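Long-range contact in dITP/XTP pyrophosphatase (Mycobacteroides abscessus, PDB 6WWD), which probably hydrolyses non-canonical purine nucleoside triphosphates such as XTP, dITP and ITP to monophosphates and diphosphate, clearing them from the nucleotide pool: residues Leu75-Leu80 and Ala107-Ile112. Sequence-based numbering, arbitrary orientation.
Sequences LAVDAL and AQLSDI
Gln-108, in the last turn of helix 98-108, reaches Leu-80 with the end of its side chain. The two side chains cross at about a right angle, and the amide oxygen OE1 of Gln-108 lies 3.7 Å from CD1 of Leu-80, a methyl-to-oxygen touch with no polar bond in it. The amide is held from outside the pair: OE1 bonds with NE1 of Trp-91 of the same chain, while NE2 bonds with O of Trp-91 of the second subunit.

Leu-109, the first residue to leave helical phi/psi, does most of the apolar work, and its two methyls meet different partners. CD1 meets CG1 of Val-77 at 4.0 Å, near the end of strand 67-77. CD2 fits against the turn that follows, 4.0 Å from CB of Ala-79 and 3.8 Å from CD2 of Leu-80. With CG of Leu-109 anti to its own carbonyl carbon (chi1 -56°), the methyl-bearing end comes nearer than the direction of its CB alone would suggest. A bond from Leu-80 N to Val-77 O, 3.0 Å, closes the turn from Val-77 to Leu-80, and Val-77, Ala-79 and Leu-80 all meet the same leucine side chain.

After this the chain makes a type I beta turn from Leu-109 to Ile-112, closed by Ile-112 N to Leu-109 O at 2.9 Å. Arg-117 NH1 bonds with the carbonyls of both Leu-109 and Ile-112, and Ile-112, like Ala-79, packs on Thr-45 of the second subunit.

Across the two segments the contact is thus one of apolar methyls, while both polar ends of the buried amide of Gln-108 beside it are satisfied by tryptophans, one from each subunit, which places this junction against the second subunit, consistent with the homodimer.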
ATOM      1  N   LEU D  75      -6.837   2.790  15.028  1.00 11.37           N
ATOM      2  CA  LEU D  75      -5.714   1.892  15.248  1.00 12.56           C
ATOM      3  C   LEU D  75      -5.304   1.231  13.939  1.00 11.95           C
ATOM      4  O   LEU D  75      -6.159   0.748  13.190  1.00 12.58           O
ATOM      5  CB  LEU D  75      -6.082   0.843  16.302  1.00 15.25           C
ATOM      6  CG  LEU D  75      -5.050  -0.207  16.712  1.00 13.92           C
ATOM      7  CD1 LEU D  75      -3.893   0.449  17.465  1.00 12.75           C
ATOM      8  CD2 LEU D  75      -5.760  -1.221  17.607  1.00 14.51           C
ATOM      9  N   ALA D  76      -4.004   1.190  13.676  1.00 11.20           N
ATOM     10  CA  ALA D  76      -3.449   0.558  12.483  1.00 11.73           C
ATOM     11  C   ALA D  76      -2.529  -0.568  12.924  1.00 10.93           C
ATOM     12  O   ALA D  76      -1.540  -0.320  13.619  1.00 10.87           O
ATOM     13  CB  ALA D  76      -2.674   1.564  11.615  1.00  9.91           C
ATOM     14  N   VAL D  77      -2.837  -1.794  12.511  1.00 10.45           N
ATOM     15  CA  VAL D  77      -2.088  -2.983  12.915  1.00 10.67           C
ATOM     16  C   VAL D  77      -1.406  -3.559  11.675  1.00 12.31           C
ATOM     17  O   VAL D  77      -2.078  -3.901  10.690  1.00 10.55           O
ATOM     18  CB  VAL D  77      -3.002  -4.033  13.578  1.00 11.24           C
ATOM     19  CG1 VAL D  77      -2.202  -5.252  14.005  1.00 11.52           C
ATOM     20  CG2 VAL D  77      -3.780  -3.429  14.753  1.00 11.73           C
ATOM     21  N   ASP D  78      -0.075  -3.666  11.725  1.00 11.82           N
ATOM     22  CA  ASP D  78       0.687  -4.180  10.589  1.00 13.18           C
ATOM     23  C   ASP D  78       0.133  -5.514  10.093  1.00 13.63           C
ATOM     24  O   ASP D  78      -0.102  -5.705   8.889  1.00 12.09           O
ATOM     25  CB  ASP D  78       2.163  -4.330  10.973  1.00 13.88           C
ATOM     26  CG  ASP D  78       2.803  -3.011  11.386  1.00 21.55           C
ATOM     27  OD1 ASP D  78       2.080  -2.007  11.565  1.00 23.55           O
ATOM     28  OD2 ASP D  78       4.041  -2.967  11.544  1.00 30.61           O
ATOM     29  N   ALA D  79      -0.091  -6.453  11.016  1.00 11.87           N
ATOM     30  CA  ALA D  79      -0.530  -7.796  10.644  1.00 11.64           C
ATOM     31  C   ALA D  79      -1.909  -7.821   9.994  1.00 12.88           C
ATOM     32  O   ALA D  79      -2.273  -8.836   9.378  1.00 12.40           O
ATOM     33  CB  ALA D  79      -0.534  -8.702  11.887  1.00 13.50           C
ATOM     34  N   LEU D  80      -2.696  -6.749  10.134  1.00 11.59           N
ATOM     35  CA  LEU D  80      -4.005  -6.634   9.502  1.00 12.10           C
ATOM     36  C   LEU D  80      -3.976  -5.661   8.327  1.00 11.89           C
ATOM     37  O   LEU D  80      -5.002  -5.054   7.981  1.00 12.13           O
ATOM     38  CB  LEU D  80      -5.068  -6.195  10.516  1.00 12.30           C
ATOM     39  CG  LEU D  80      -5.283  -7.023  11.797  1.00 14.84           C
ATOM     40  CD1 LEU D  80      -6.443  -6.463  12.636  1.00 13.35           C
ATOM     41  CD2 LEU D  80      -5.480  -8.530  11.553  1.00 13.74           C
ATOM     42  N   ALA D 107      -7.990 -11.940  19.566  1.00 18.61           N
ATOM     43  CA  ALA D 107      -8.237 -13.279  19.043  1.00 25.32           C
ATOM     44  C   ALA D 107      -7.717 -13.409  17.621  1.00 19.02           C
ATOM     45  O   ALA D 107      -7.165 -14.451  17.249  1.00 19.25           O
ATOM     46  CB  ALA D 107      -9.727 -13.616  19.099  1.00 18.39           C
ATOM     47  N   GLN D 108      -7.901 -12.365  16.805  1.00 17.33           N
ATOM     48  CA  GLN D 108      -7.395 -12.407  15.434  1.00 15.45           C
ATOM     49  C   GLN D 108      -5.883 -12.583  15.418  1.00 17.81           C
ATOM     50  O   GLN D 108      -5.346 -13.318  14.579  1.00 18.77           O
ATOM     51  CB  GLN D 108      -7.796 -11.135  14.668  1.00 15.38           C
ATOM     52  CG  GLN D 108      -9.284 -11.053  14.280  1.00 15.22           C
ATOM     53  CD  GLN D 108      -9.639  -9.750  13.588  1.00 14.35           C
ATOM     54  OE1 GLN D 108      -9.143  -8.696  13.956  1.00 13.08           O
ATOM     55  NE2 GLN D 108     -10.491  -9.823  12.580  1.00 12.85           N
ATOM     56  N   LEU D 109      -5.188 -11.964  16.373  1.00 16.00           N
ATOM     57  CA  LEU D 109      -3.736 -11.959  16.423  1.00 22.40           C
ATOM     58  C   LEU D 109      -3.153 -13.013  17.375  1.00 20.80           C
ATOM     59  O   LEU D 109      -1.947 -13.005  17.620  1.00 19.09           O
ATOM     60  CB  LEU D 109      -3.261 -10.563  16.840  1.00 16.56           C
ATOM     61  CG  LEU D 109      -3.707  -9.340  16.029  1.00 14.06           C
ATOM     62  CD1 LEU D 109      -3.054  -8.099  16.635  1.00 17.95           C
ATOM     63  CD2 LEU D 109      -3.360  -9.442  14.561  1.00 17.19           C
ATOM     64  N   SER D 110      -3.958 -13.961  17.858  1.00 20.67           N
ATOM     65  CA  SER D 110      -3.544 -14.732  19.025  1.00 23.57           C
ATOM     66  C   SER D 110      -2.288 -15.554  18.794  1.00 32.38           C
ATOM     67  O   SER D 110      -1.621 -15.927  19.765  1.00 33.92           O
ATOM     68  CB  SER D 110      -4.669 -15.658  19.483  1.00 25.88           C
ATOM     69  OG  SER D 110      -4.859 -16.684  18.538  1.00 36.37           O
ATOM     70  N   ASP D 111      -1.930 -15.844  17.551  1.00 33.82           N
ATOM     71  CA  ASP D 111      -0.755 -16.669  17.317  1.00 37.47           C
ATOM     72  C   ASP D 111       0.418 -15.898  16.720  1.00 34.52           C
ATOM     73  O   ASP D 111       1.420 -16.510  16.336  1.00 37.78           O
ATOM     74  CB  ASP D 111      -1.144 -17.864  16.446  1.00 43.52           C
ATOM     75  CG  ASP D 111      -2.175 -18.754  17.131  1.00 49.05           C
ATOM     76  OD1 ASP D 111      -1.932 -19.122  18.302  1.00 42.88           O
ATOM     77  OD2 ASP D 111      -3.210 -19.096  16.511  1.00 48.10           O
ATOM     78  N   ILE D 112       0.343 -14.574  16.676  1.00 31.20           N
ATOM     79  CA  ILE D 112       1.334 -13.753  15.991  1.00 29.96           C
ATOM     80  C   ILE D 112       2.464 -13.445  16.969  1.00 28.94           C
ATOM     81  O   ILE D 112       2.194 -12.911  18.055  1.00 28.67           O
ATOM     82  CB  ILE D 112       0.715 -12.464  15.443  1.00 23.91           C
ATOM     83  CG1 ILE D 112      -0.480 -12.791  14.537  1.00 26.33           C
ATOM     84  CG2 ILE D 112       1.753 -11.667  14.689  1.00 29.05           C
ATOM     85  CD1 ILE D 112      -0.240 -13.999  13.606  1.00 28.51           C
TER